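Local coordinates for protein pectate lyase (Paenibacillus sp. 0602, PDB 5GT5) that cleaves polygalacturonate by elimination as a pectate lyase, probably also depolymerises partly methylated pectins from within the chain, and likely depends on calcium, at residues Y34-L39 and N63-A68; S72-H77 and G90-T95; A80-V85 and T205-E210; G246-A251 and M277-G282; G325-E330 and N350-P355. The protein carries 1 engineered substitution. All coordinates share one frame; numbering follows the deposited sequence.

Interaction 1: Y34-L39 and N63-A68; sequences YNATDL and NEIPSA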
# COMPACT_ATOMS: atom_id res chain seq x y z
N TYR A 34 -7.82 14.14 25.94
CA TYR A 34 -8.94 14.51 26.82
C TYR A 34 -9.74 15.66 26.27
O TYR A 34 -10.87 15.89 26.71
CB TYR A 34 -8.41 14.88 28.21
CG TYR A 34 -7.65 13.77 28.88
CD1 TYR A 34 -6.26 13.62 28.71
CD2 TYR A 34 -8.30 12.86 29.71
CE1 TYR A 34 -5.56 12.57 29.35
CE2 TYR A 34 -7.61 11.82 30.32
CZ TYR A 34 -6.25 11.69 30.14
OH TYR A 34 -5.57 10.66 30.75
N ASN A 35 -9.17 16.38 25.32
CA ASN A 35 -9.80 17.57 24.78
C ASN A 35 -9.29 17.84 23.38
O ASN A 35 -8.42 17.10 22.89
CB ASN A 35 -9.58 18.75 25.73
CG ASN A 35 -8.13 19.08 25.93
OD1 ASN A 35 -7.37 19.22 24.97
ND2 ASN A 35 -7.72 19.21 27.19
N ALA A 36 -9.83 18.87 22.74
CA ALA A 36 -9.51 19.16 21.35
C ALA A 36 -8.05 19.55 21.16
O ALA A 36 -7.45 19.24 20.13
CB ALA A 36 -10.40 20.26 20.81
N THR A 37 -7.46 20.25 22.14
CA THR A 37 -6.05 20.64 22.01
C THR A 37 -5.12 19.43 22.00
O THR A 37 -4.22 19.36 21.17
CB THR A 37 -5.65 21.59 23.12
OG1 THR A 37 -6.53 22.73 23.10
CG2 THR A 37 -4.22 22.08 22.92
N ASP A 38 -5.37 18.48 22.90
CA ASP A 38 -4.65 17.21 22.90
C ASP A 38 -4.77 16.54 21.55
O ASP A 38 -3.78 16.04 21.02
CB ASP A 38 -5.19 16.23 23.94
CG ASP A 38 -5.04 16.72 25.37
OD1 ASP A 38 -4.16 17.57 25.68
OD2 ASP A 38 -5.83 16.20 26.19
N LEU A 39 -5.96 16.54 20.96
CA LEU A 39 -6.14 15.88 19.67
C LEU A 39 -5.36 16.62 18.58
O LEU A 39 -4.72 15.99 17.72
CB LEU A 39 -7.61 15.84 19.31
CG LEU A 39 -7.95 14.96 18.09
CD1 LEU A 39 -7.58 13.51 18.35
CD2 LEU A 39 -9.46 15.05 17.77
N ASN A 63 -16.34 26.58 17.04
CA ASN A 63 -16.61 27.62 18.05
C ASN A 63 -16.57 27.18 19.51
O ASN A 63 -16.64 28.03 20.40
CB ASN A 63 -17.98 28.27 17.79
CG ASN A 63 -18.09 28.85 16.41
OD1 ASN A 63 -17.11 29.36 15.86
ND2 ASN A 63 -19.30 28.79 15.84
N GLU A 64 -16.47 25.89 19.78
CA GLU A 64 -16.45 25.42 21.15
C GLU A 64 -15.10 24.93 21.63
O GLU A 64 -14.91 24.72 22.83
CB GLU A 64 -17.51 24.33 21.38
CG GLU A 64 -17.31 23.09 20.51
CD GLU A 64 -18.39 22.04 20.67
OE1 GLU A 64 -19.24 22.15 21.60
OE2 GLU A 64 -18.38 21.09 19.83
N ILE A 65 -14.20 24.66 20.70
CA ILE A 65 -12.89 24.16 21.07
C ILE A 65 -11.99 25.27 21.59
O ILE A 65 -12.24 26.44 21.32
CB ILE A 65 -12.21 23.40 19.90
CG1 ILE A 65 -11.94 24.34 18.72
CG2 ILE A 65 -13.08 22.20 19.52
CD1 ILE A 65 -11.31 23.69 17.45
N PRO A 66 -10.95 24.90 22.35
CA PRO A 66 -10.04 25.95 22.82
C PRO A 66 -9.36 26.66 21.66
O PRO A 66 -9.14 26.05 20.60
CB PRO A 66 -9.01 25.18 23.67
CG PRO A 66 -9.70 23.97 24.10
CD PRO A 66 -10.67 23.60 22.98
N SER A 67 -9.00 27.93 21.85
CA SER A 67 -8.28 28.68 20.82
C SER A 67 -7.02 27.95 20.37
O SER A 67 -6.68 27.99 19.20
CB SER A 67 -7.90 30.08 21.31
OG SER A 67 -9.04 30.82 21.73
N ALA A 68 -6.35 27.27 21.30
CA ALA A 68 -5.11 26.56 20.96
C ALA A 68 -5.35 25.40 20.00
O ALA A 68 -4.42 24.91 19.34
CB ALA A 68 -4.45 26.07 22.21
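A36 and T37, on the first turn of helix 36-43, lean on I65, P66 and A68 of the loop that passes beside it. The methyl of A36 meets the beta branch of I65, with A36 CB 3.6 Å from I65 CG2, and the same methyl also touches P66 CD. I65 carries CG1 in the crowded position between its backbone N and carbonyl carbon (chi1 63°), which puts CG2 beside the backbone N and presents that methyl to A36. T37 comes obliquely at the proline ring: T37 OG1 lies 3.5 Å from both P66 CB and P66 CG, an oxygen resting on ring carbons. With OG1 beside the backbone N (chi1 -56°), the methyl CG2 of T37 falls anti to that nitrogen and reaches A68 CB at 4.1 Å. No hydrogen bond crosses the contact; it is held by van der Waals packing alone.

The helix start is fixed from its own side. N35 is the N-cap, its OD1 accepting from D38 N at 3.0 Å, while D38 OD2 uses its anti lone pair for Y34 N at 2.9 Å.

Below this layer A36 and I65 both touch F74 of strand 74-76. L39, one turn on, packs on V33, V52 and I54 of strands 30-33 and 51-54, consistent with a helix covering the N-terminal end of the parallel beta-helix.

Interaction 2: S72-H77 and G90-T95; sequences SPFAKH and GVSKIT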
# COMPACT_ATOMS: atom_id res chain seq x y z
N SER A 72 -4.19 23.83 12.24
CA SER A 72 -3.98 22.50 11.64
C SER A 72 -3.51 21.55 12.72
O SER A 72 -2.61 21.87 13.51
CB SER A 72 -2.96 22.54 10.50
OG SER A 72 -3.34 23.49 9.53
N PRO A 73 -4.10 20.34 12.78
CA PRO A 73 -4.97 19.71 11.77
C PRO A 73 -6.45 20.07 11.81
O PRO A 73 -7.19 19.46 11.04
CB PRO A 73 -4.83 18.22 12.11
CG PRO A 73 -4.70 18.23 13.63
CD PRO A 73 -3.83 19.46 13.92
N PHE A 74 -6.88 20.97 12.68
CA PHE A 74 -8.27 21.47 12.67
C PHE A 74 -8.43 22.66 11.74
O PHE A 74 -7.55 23.53 11.68
CB PHE A 74 -8.67 21.98 14.05
CG PHE A 74 -9.02 20.91 15.06
CD1 PHE A 74 -8.02 20.08 15.59
CD2 PHE A 74 -10.32 20.79 15.55
CE1 PHE A 74 -8.33 19.11 16.56
CE2 PHE A 74 -10.65 19.82 16.52
CZ PHE A 74 -9.66 19.00 17.04
N ALA A 75 -9.57 22.72 11.06
CA ALA A 75 -9.96 23.90 10.31
C ALA A 75 -11.45 24.08 10.47
O ALA A 75 -12.17 23.13 10.78
CB ALA A 75 -9.62 23.74 8.86
N LYS A 76 -11.92 25.30 10.24
CA LYS A 76 -13.37 25.54 10.23
C LYS A 76 -13.98 24.86 9.00
O LYS A 76 -13.47 25.01 7.88
CB LYS A 76 -13.67 27.04 10.19
CG LYS A 76 -15.14 27.35 10.40
CD LYS A 76 -15.45 28.85 10.24
CE LYS A 76 -15.40 29.25 8.76
NZ LYS A 76 -16.45 28.62 7.87
N HIS A 77 -15.05 24.10 9.22
CA HIS A 77 -15.78 23.50 8.10
C HIS A 77 -16.81 24.50 7.54
O HIS A 77 -16.93 25.62 8.06
CB HIS A 77 -16.51 22.24 8.59
CG HIS A 77 -16.60 21.15 7.57
ND1 HIS A 77 -16.83 21.37 6.22
CD2 HIS A 77 -16.46 19.81 7.70
CE1 HIS A 77 -16.84 20.22 5.59
NE2 HIS A 77 -16.61 19.26 6.46
N GLY A 90 -20.41 25.37 16.07
CA GLY A 90 -19.64 25.31 14.84
C GLY A 90 -19.33 23.86 14.52
O GLY A 90 -19.70 22.93 15.25
N VAL A 91 -18.63 23.69 13.41
CA VAL A 91 -18.27 22.36 12.90
C VAL A 91 -16.83 22.48 12.38
O VAL A 91 -16.49 23.42 11.67
CB VAL A 91 -19.23 21.93 11.76
CG1 VAL A 91 -18.78 20.63 11.13
CG2 VAL A 91 -20.67 21.79 12.29
N SER A 92 -16.00 21.52 12.75
CA SER A 92 -14.61 21.49 12.30
C SER A 92 -14.38 20.40 11.27
O SER A 92 -15.19 19.46 11.13
CB SER A 92 -13.67 21.22 13.48
OG SER A 92 -13.75 22.26 14.46
N LYS A 93 -13.29 20.55 10.53
CA LYS A 93 -12.75 19.48 9.71
C LYS A 93 -11.35 19.18 10.22
O LYS A 93 -10.52 20.08 10.31
CB LYS A 93 -12.68 19.87 8.24
CG LYS A 93 -12.17 18.73 7.38
CD LYS A 93 -12.00 19.12 5.92
CE LYS A 93 -13.32 19.06 5.22
NZ LYS A 93 -13.15 19.33 3.75
N ILE A 94 -11.11 17.92 10.57
CA ILE A 94 -9.82 17.50 11.13
C ILE A 94 -9.13 16.63 10.10
O ILE A 94 -9.65 15.58 9.71
CB ILE A 94 -10.02 16.72 12.43
CG1 ILE A 94 -10.80 17.56 13.46
CG2 ILE A 94 -8.66 16.30 12.95
CD1 ILE A 94 -11.40 16.77 14.59
N THR A 95 -7.98 17.10 9.61
CA THR A 95 -7.29 16.41 8.53
C THR A 95 -6.05 15.68 9.03
O THR A 95 -5.07 16.33 9.45
CB THR A 95 -6.88 17.38 7.40
OG1 THR A 95 -8.06 17.99 6.87
CG2 THR A 95 -6.20 16.63 6.27
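F74 and I94 form a non-hydrogen-bonded pair of antiparallel strands, their side chains lying alongside and pointing the same way. I94 CG1 sits over one face of the phenyl ring, 3.8 Å from the F74 centroid and only 12° off the ring normal, a CH-pi contact extended by I94 CD1 over CE2 and CZ. At the ring edge, in its plane, comes S92 OG, 3.9 Å from F74 CD2. A second aromatic contact lies at the other end. K93 runs with CG anti to its backbone N (chi1 -177°) and bends at chi3, which brings CE over the imidazole face, 3.5 Å from H77 NE2; S92 O approaches the edge of the same ring.

The backbones hold these side chains in step. K93 N donates to A75 O at 2.8 Å and A75 N to K93 O at 2.9 Å, flanked by T95 N to P73 O and H77 N to V91 O. The peptide bond before P73 is cis.

Further out, S92 OG is bonded to L60 O, K76 NZ forms a salt bridge with D79, and H77 meets W151 edge-to-face; the H77 side chain is about 6 Å from that of D152, a likely calcium ligand.

Cutting F74 back to an alanine would probably leave I94 without its ring face and open a gap toward helix 36-43.

This helix covers the ring through A36, L39 and A40. Strand 74-76 is the outermost strand of its sheet, with 92-97 between it and strand 115-120.

Interaction 3: A80-V85 and T205-E210; sequences ALTHPV and TRQINE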
# COMPACT_ATOMS: atom_id res chain seq x y z
N ALA A 80 -22.61 25.82 9.78
CA ALA A 80 -23.94 25.34 10.08
C ALA A 80 -24.91 26.48 9.76
O ALA A 80 -24.71 27.63 10.19
CB ALA A 80 -24.03 24.92 11.55
N LEU A 81 -25.94 26.15 8.99
CA LEU A 81 -26.95 27.13 8.57
C LEU A 81 -28.29 26.97 9.27
O LEU A 81 -29.09 27.91 9.25
CB LEU A 81 -27.20 27.00 7.07
CG LEU A 81 -25.94 27.03 6.21
CD1 LEU A 81 -26.20 26.76 4.72
CD2 LEU A 81 -25.24 28.37 6.42
N THR A 82 -28.55 25.80 9.86
CA THR A 82 -29.92 25.51 10.35
C THR A 82 -30.04 24.83 11.71
O THR A 82 -31.00 25.09 12.43
CB THR A 82 -30.71 24.62 9.35
OG1 THR A 82 -29.92 23.43 9.11
CG2 THR A 82 -31.00 25.36 8.03
N HIS A 83 -29.11 23.97 12.10
CA HIS A 83 -29.30 23.27 13.37
C HIS A 83 -28.98 24.21 14.53
O HIS A 83 -27.88 24.77 14.58
CB HIS A 83 -28.46 21.99 13.48
CG HIS A 83 -28.99 21.04 14.51
ND1 HIS A 83 -28.98 21.32 15.87
CD2 HIS A 83 -29.58 19.83 14.38
CE1 HIS A 83 -29.54 20.32 16.52
NE2 HIS A 83 -29.92 19.40 15.63
N PRO A 84 -29.93 24.37 15.46
CA PRO A 84 -29.68 25.34 16.55
C PRO A 84 -28.42 25.03 17.38
O PRO A 84 -27.75 25.96 17.83
CB PRO A 84 -30.95 25.24 17.40
CG PRO A 84 -31.56 23.91 17.08
CD PRO A 84 -31.23 23.69 15.60
N VAL A 85 -28.09 23.76 17.56
CA VAL A 85 -26.91 23.41 18.35
C VAL A 85 -25.66 23.73 17.56
O VAL A 85 -24.73 24.33 18.08
CB VAL A 85 -26.94 21.94 18.77
CG1 VAL A 85 -25.63 21.53 19.41
CG2 VAL A 85 -28.11 21.67 19.73
N THR A 205 -35.33 15.67 16.05
CA THR A 205 -36.47 16.37 16.63
C THR A 205 -36.11 17.78 17.09
O THR A 205 -36.89 18.72 16.89
CB THR A 205 -37.02 15.56 17.80
OG1 THR A 205 -37.50 14.31 17.30
CG2 THR A 205 -38.18 16.31 18.51
N ARG A 206 -34.91 17.94 17.66
CA ARG A 206 -34.45 19.27 18.03
C ARG A 206 -34.35 20.19 16.82
O ARG A 206 -34.74 21.35 16.88
CB ARG A 206 -33.13 19.23 18.77
CG ARG A 206 -33.31 18.96 20.26
CD ARG A 206 -31.98 18.75 20.97
NE ARG A 206 -31.62 17.35 20.87
CZ ARG A 206 -30.41 16.86 21.13
NH1 ARG A 206 -29.42 17.68 21.50
NH2 ARG A 206 -30.18 15.55 21.00
N GLN A 207 -33.87 19.66 15.69
CA GLN A 207 -33.83 20.48 14.49
C GLN A 207 -35.25 20.88 14.04
O GLN A 207 -35.50 22.03 13.68
CB GLN A 207 -33.14 19.69 13.37
CG GLN A 207 -33.22 20.31 11.96
CD GLN A 207 -32.37 21.54 11.86
OE1 GLN A 207 -31.22 21.47 11.42
NE2 GLN A 207 -32.90 22.69 12.30
N ILE A 208 -36.16 19.91 14.01
CA ILE A 208 -37.51 20.20 13.53
C ILE A 208 -38.25 21.16 14.48
O ILE A 208 -38.93 22.08 14.02
CB ILE A 208 -38.31 18.92 13.25
CG1 ILE A 208 -38.10 18.44 11.80
CG2 ILE A 208 -39.80 19.19 13.32
CD1 ILE A 208 -36.67 18.09 11.44
N ASN A 209 -38.06 20.99 15.79
CA ASN A 209 -38.72 21.90 16.74
C ASN A 209 -38.34 23.35 16.53
O ASN A 209 -39.20 24.26 16.61
CB ASN A 209 -38.41 21.48 18.18
CG ASN A 209 -39.18 20.27 18.62
OD1 ASN A 209 -40.12 19.83 17.96
ND2 ASN A 209 -38.78 19.72 19.77
N GLU A 210 -37.07 23.60 16.24
CA GLU A 210 -36.61 24.96 15.98
C GLU A 210 -37.37 25.55 14.80
O GLU A 210 -37.81 26.71 14.84
CB GLU A 210 -35.09 24.97 15.74
CG GLU A 210 -34.47 26.34 15.41
CD GLU A 210 -34.51 27.31 16.59
OE1 GLU A 210 -34.43 26.86 17.76
OE2 GLU A 210 -34.62 28.53 16.33
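Q207 lies across H83: its CA sits over one face of the imidazole, and Q207 CB is 3.7 Å from H83 CD2. The glutamine leaves helix 203-212 with CG anti to the backbone N and then bends at chi2 (71°), which swings the amide down onto the backbone of T82 and H83, its plane 62° from the ring. There Q207 NE2 donates to T82 O at 3.1 Å. The bond is straight at the hydrogen, the oxygen in the amide plane, but the donor stands above the carbonyl plane of T82. Q207 OE1 accepts from W138 N while packing 3.3 Å from H83 CA. T82 OG1 is bonded to W138 O, so Q207 and T82 both bind the backbone of W138.

P84 fills the next place along the helix, sliding past E210 with P84 CG 3.9 Å from E210 CB.

H83 is pinned on both nitrogens: NE2 is bonded to W203 O, and ND1 accepts from V85 N at 3.1 Å, with that nitrogen in the ring plane. H83 is thus the N-cap of the weakly bonded start of helix 84-89, and its NE2 and Q207 tie this cap to helix 203-212, consistent with helical insertions packed beside the parallel beta-helix.

Interaction 4: G246-A251 and M277-G282; sequences GHLVGA and MPRLRG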
# COMPACT_ATOMS: atom_id res chain seq x y z
N GLY A 246 -24.84 6.47 2.49
CA GLY A 246 -23.92 5.62 3.23
C GLY A 246 -22.45 5.82 2.87
O GLY A 246 -21.77 6.67 3.44
N HIS A 247 -21.95 5.00 1.94
CA HIS A 247 -20.55 5.00 1.51
C HIS A 247 -20.42 5.40 0.03
O HIS A 247 -20.92 4.68 -0.84
CB HIS A 247 -19.97 3.58 1.60
CG HIS A 247 -19.97 2.97 2.97
ND1 HIS A 247 -19.33 3.54 4.04
CD2 HIS A 247 -20.47 1.78 3.40
CE1 HIS A 247 -19.48 2.75 5.11
NE2 HIS A 247 -20.16 1.69 4.74
N LEU A 248 -19.79 6.51 -0.25
CA LEU A 248 -19.41 6.90 -1.62
C LEU A 248 -18.00 6.41 -1.85
O LEU A 248 -17.07 6.89 -1.21
CB LEU A 248 -19.50 8.41 -1.79
CG LEU A 248 -19.21 8.91 -3.21
CD1 LEU A 248 -20.23 8.37 -4.23
CD2 LEU A 248 -19.18 10.44 -3.19
N VAL A 249 -17.85 5.43 -2.74
CA VAL A 249 -16.54 4.85 -3.03
C VAL A 249 -16.21 5.19 -4.49
O VAL A 249 -16.64 4.50 -5.42
CB VAL A 249 -16.52 3.33 -2.78
CG1 VAL A 249 -15.11 2.78 -2.96
CG2 VAL A 249 -17.05 3.03 -1.36
N GLY A 250 -15.49 6.30 -4.68
CA GLY A 250 -15.21 6.87 -5.99
C GLY A 250 -16.18 7.99 -6.22
O GLY A 250 -17.38 7.76 -6.49
N ALA A 251 -15.68 9.21 -6.10
CA ALA A 251 -16.59 10.36 -6.11
C ALA A 251 -16.75 11.07 -7.44
O ALA A 251 -17.66 11.87 -7.58
CB ALA A 251 -16.18 11.36 -5.05
N MET A 277 -24.81 1.39 -0.15
CA MET A 277 -24.27 0.36 0.75
C MET A 277 -23.55 -0.77 0.01
O MET A 277 -23.99 -1.92 0.04
CB MET A 277 -25.41 -0.22 1.60
CG MET A 277 -25.94 0.80 2.64
SD MET A 277 -27.50 0.28 3.39
CE MET A 277 -28.62 0.63 2.05
N PRO A 278 -22.44 -0.45 -0.68
CA PRO A 278 -21.84 0.85 -0.97
C PRO A 278 -22.32 1.37 -2.32
O PRO A 278 -23.06 0.67 -3.03
CB PRO A 278 -20.36 0.52 -1.05
CG PRO A 278 -20.38 -0.85 -1.77
CD PRO A 278 -21.64 -1.55 -1.28
N ARG A 279 -21.92 2.59 -2.68
CA ARG A 279 -21.98 3.01 -4.08
C ARG A 279 -20.56 3.04 -4.62
O ARG A 279 -19.73 3.84 -4.17
CB ARG A 279 -22.60 4.39 -4.23
CG ARG A 279 -22.85 4.76 -5.71
CD ARG A 279 -22.75 6.27 -5.91
NE ARG A 279 -23.32 6.64 -7.20
CZ ARG A 279 -22.72 6.45 -8.37
NH1 ARG A 279 -21.48 5.94 -8.44
NH2 ARG A 279 -23.38 6.81 -9.47
N LEU A 280 -20.28 2.18 -5.59
CA LEU A 280 -18.93 2.06 -6.15
C LEU A 280 -18.84 2.56 -7.59
O LEU A 280 -19.73 2.31 -8.39
CB LEU A 280 -18.53 0.59 -6.16
CG LEU A 280 -17.15 0.29 -6.75
CD1 LEU A 280 -16.01 0.89 -5.90
CD2 LEU A 280 -16.99 -1.23 -6.81
N ARG A 281 -17.73 3.24 -7.91
CA ARG A 281 -17.31 3.47 -9.30
C ARG A 281 -16.00 2.73 -9.54
O ARG A 281 -15.06 2.84 -8.74
CB ARG A 281 -17.02 4.95 -9.55
CG ARG A 281 -18.22 5.83 -9.61
CD ARG A 281 -17.80 7.28 -9.91
NE ARG A 281 -18.95 8.05 -10.32
CZ ARG A 281 -19.70 8.81 -9.53
NH1 ARG A 281 -19.44 8.95 -8.24
NH2 ARG A 281 -20.74 9.45 -10.05
N GLY A 282 -15.91 1.98 -10.64
CA GLY A 282 -14.61 1.53 -11.16
C GLY A 282 -13.82 0.42 -10.48
O GLY A 282 -13.19 -0.40 -11.14
O HOH W 1 -19.43 5.73 -6.31
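L248 and R279 lie side by side on one face of a parallel strand pair, pointing the same way, with L248 CD1 3.7 Å from R279 CD. R279 stays extended, and its NH1 sits 3.5 Å above the guanidinium plane of R281, over the centre, so the arginines overlap. R281 takes CG beside its backbone N (chi1 -72°) and runs to the neighbouring strand end, where NH1 donates to G250 O at 3.0 Å with the oxygen in the guanidinium plane. A water bridges G250 O and R279 NH1. On the other face V249 and L280 meet at an angle, V249 CG1 3.6 Å from L280 CD1.

The strands are joined by R279 N to H247 O, V249 N to R279 O (2.8 Å) and R281 N to V249 O, each nearly along the C=O axis.

R281 NE makes a salt bridge with E330; a leucine in its place would probably leave that carboxylate without its charged mate and G250 O short of a donor.

R276, the likely catalytic arginine, lies close to R279. Strand 248-249 of the beta-helix has 279-281 on one side, 324-329 beyond, and on the other makes backbone bonds from L248 and G250 to S179 of strand 177-180.

Interaction 5: G325-E330 and N350-P355; sequences GAISTE and NNQTDP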
# COMPACT_ATOMS: atom_id res chain seq x y z
N GLY A 325 -29.87 -0.32 -2.10
CA GLY A 325 -28.94 -1.13 -1.33
C GLY A 325 -27.51 -0.96 -1.83
O GLY A 325 -26.88 0.08 -1.58
N ALA A 326 -26.99 -1.96 -2.52
CA ALA A 326 -25.64 -1.93 -3.09
C ALA A 326 -25.72 -1.48 -4.55
O ALA A 326 -26.65 -1.86 -5.29
CB ALA A 326 -25.01 -3.34 -3.01
N ILE A 327 -24.77 -0.65 -4.97
CA ILE A 327 -24.78 -0.05 -6.30
C ILE A 327 -23.39 -0.15 -6.90
O ILE A 327 -22.42 0.36 -6.32
CB ILE A 327 -25.18 1.45 -6.22
CG1 ILE A 327 -26.52 1.62 -5.51
CG2 ILE A 327 -25.33 2.01 -7.64
CD1 ILE A 327 -26.41 2.14 -4.10
N SER A 328 -23.27 -0.79 -8.06
CA SER A 328 -22.02 -0.87 -8.79
C SER A 328 -22.17 -0.09 -10.09
O SER A 328 -23.13 -0.32 -10.83
CB SER A 328 -21.69 -2.32 -9.15
OG SER A 328 -20.39 -2.37 -9.74
N THR A 329 -21.22 0.82 -10.34
CA THR A 329 -21.28 1.65 -11.55
C THR A 329 -19.93 1.70 -12.23
O THR A 329 -18.89 1.42 -11.63
CB THR A 329 -21.74 3.11 -11.26
OG1 THR A 329 -20.69 3.83 -10.57
CG2 THR A 329 -23.05 3.17 -10.44
N GLU A 330 -19.98 2.11 -13.50
CA GLU A 330 -18.77 2.49 -14.22
C GLU A 330 -17.71 1.39 -14.18
O GLU A 330 -16.55 1.62 -13.84
CB GLU A 330 -18.20 3.84 -13.73
CG GLU A 330 -19.22 4.98 -13.83
CD GLU A 330 -18.77 6.30 -13.25
OE1 GLU A 330 -17.57 6.47 -13.02
OE2 GLU A 330 -19.64 7.16 -12.99
N ASN A 350 -27.11 -1.35 -10.86
CA ASN A 350 -25.95 -1.44 -11.73
C ASN A 350 -25.69 -0.23 -12.63
O ASN A 350 -24.77 -0.27 -13.42
CB ASN A 350 -25.98 -2.75 -12.56
CG ASN A 350 -27.05 -2.75 -13.65
OD1 ASN A 350 -27.89 -1.84 -13.73
ND2 ASN A 350 -27.03 -3.77 -14.49
N ASN A 351 -26.49 0.82 -12.51
CA ASN A 351 -26.28 1.99 -13.37
C ASN A 351 -27.18 3.11 -12.90
O ASN A 351 -28.40 2.97 -12.92
CB ASN A 351 -26.61 1.64 -14.84
CG ASN A 351 -26.25 2.76 -15.80
OD1 ASN A 351 -26.51 3.93 -15.52
ND2 ASN A 351 -25.64 2.42 -16.92
N GLN A 352 -26.57 4.20 -12.44
CA GLN A 352 -27.29 5.34 -11.92
C GLN A 352 -27.34 6.53 -12.87
O GLN A 352 -28.20 7.37 -12.75
CB GLN A 352 -26.59 5.85 -10.66
CG GLN A 352 -26.51 4.85 -9.53
CD GLN A 352 -27.86 4.49 -9.01
OE1 GLN A 352 -28.48 3.56 -9.51
NE2 GLN A 352 -28.34 5.23 -7.99
N THR A 353 -26.42 6.59 -13.83
CA THR A 353 -26.23 7.82 -14.59
C THR A 353 -26.97 7.80 -15.93
O THR A 353 -27.55 8.80 -16.34
CB THR A 353 -24.72 8.12 -14.78
OG1 THR A 353 -24.10 8.31 -13.50
CG2 THR A 353 -24.51 9.39 -15.62
N ASP A 354 -26.98 6.66 -16.60
CA ASP A 354 -27.67 6.54 -17.88
C ASP A 354 -27.74 5.06 -18.25
O ASP A 354 -26.77 4.53 -18.79
CB ASP A 354 -26.92 7.28 -18.98
CG ASP A 354 -27.61 7.15 -20.35
OD1 ASP A 354 -28.65 6.45 -20.45
OD2 ASP A 354 -27.11 7.76 -21.33
N PRO A 355 -28.89 4.43 -17.97
CA PRO A 355 -29.01 2.99 -18.22
C PRO A 355 -28.85 2.59 -19.68
O PRO A 355 -28.57 1.43 -19.93
CB PRO A 355 -30.41 2.65 -17.71
CG PRO A 355 -30.62 3.67 -16.59
CD PRO A 355 -30.03 4.94 -17.19
O HOH W 2 -22.24 6.68 -12.31
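I327 and T329 grip the side chain of Q352 where a loop leaves the parallel beta-helix just after strand 346-349. Both cross it at about a right angle: Q352 CG lies 3.6 Å from I327 CG2 and 4.0 Å from T329 CG2. The glutamine puts CG beside its backbone N (chi1 -61°) and folds again at chi2 (-64°), which lays its aliphatic part along the strand and leaves OE1 to accept from R349 NE.

Next to this the backbones come close without bonding. S328 O and N350 O, both acceptors, stand 3.1 Å apart, and N350 CA points its hydrogen at S328 O over 3.2 Å. The parallel pairing has therefore already ended; N351 N, buried here, finds no partner in the model. The S328 and N350 side chains hold elsewhere, on K363 O and A394 O. I327 also brings the cluster near the probable catalytic arginine R276, the two side chains being about 5 Å apart.

The far end is looser. Past Q352 the loop turns on its own asparagine: N351 OD1 accepts from D354 N at 3.0 Å, an Asx motif, with a weaker bond from T353 N, while N351 ND2 donates to T361 OG1. T353 is exposed and meets the strand segment through solvent. One water donates to E330 OE2 at 2.7 Å and lies 2.7 Å from T353 OG1.

In the fold
Interactions 1 and 2 lie on the same side of the chain's centre, 11 Å apart between centres, and touch through F74, whose CD2 is 3.6 Å from I65 CD1. Helix 84-89 of interaction 3 connects the two strands of interaction 2. Interactions 4 and 5, centres 10 Å apart, sit on neighbouring strands, L280 O and T329 OG1 probably hydrogen-bonded at 2.8 Å; both approach R276, the likely catalytic residue, the side chains of R279 and I327 being about 4 and 5 Å from its own. Probable calcium ligands are also near: D152 about 6 Å from H77 and D178 about 3 Å from L248, side chain to side chain. Interactions 1 and 5 are farthest apart, about 42 Å between centres.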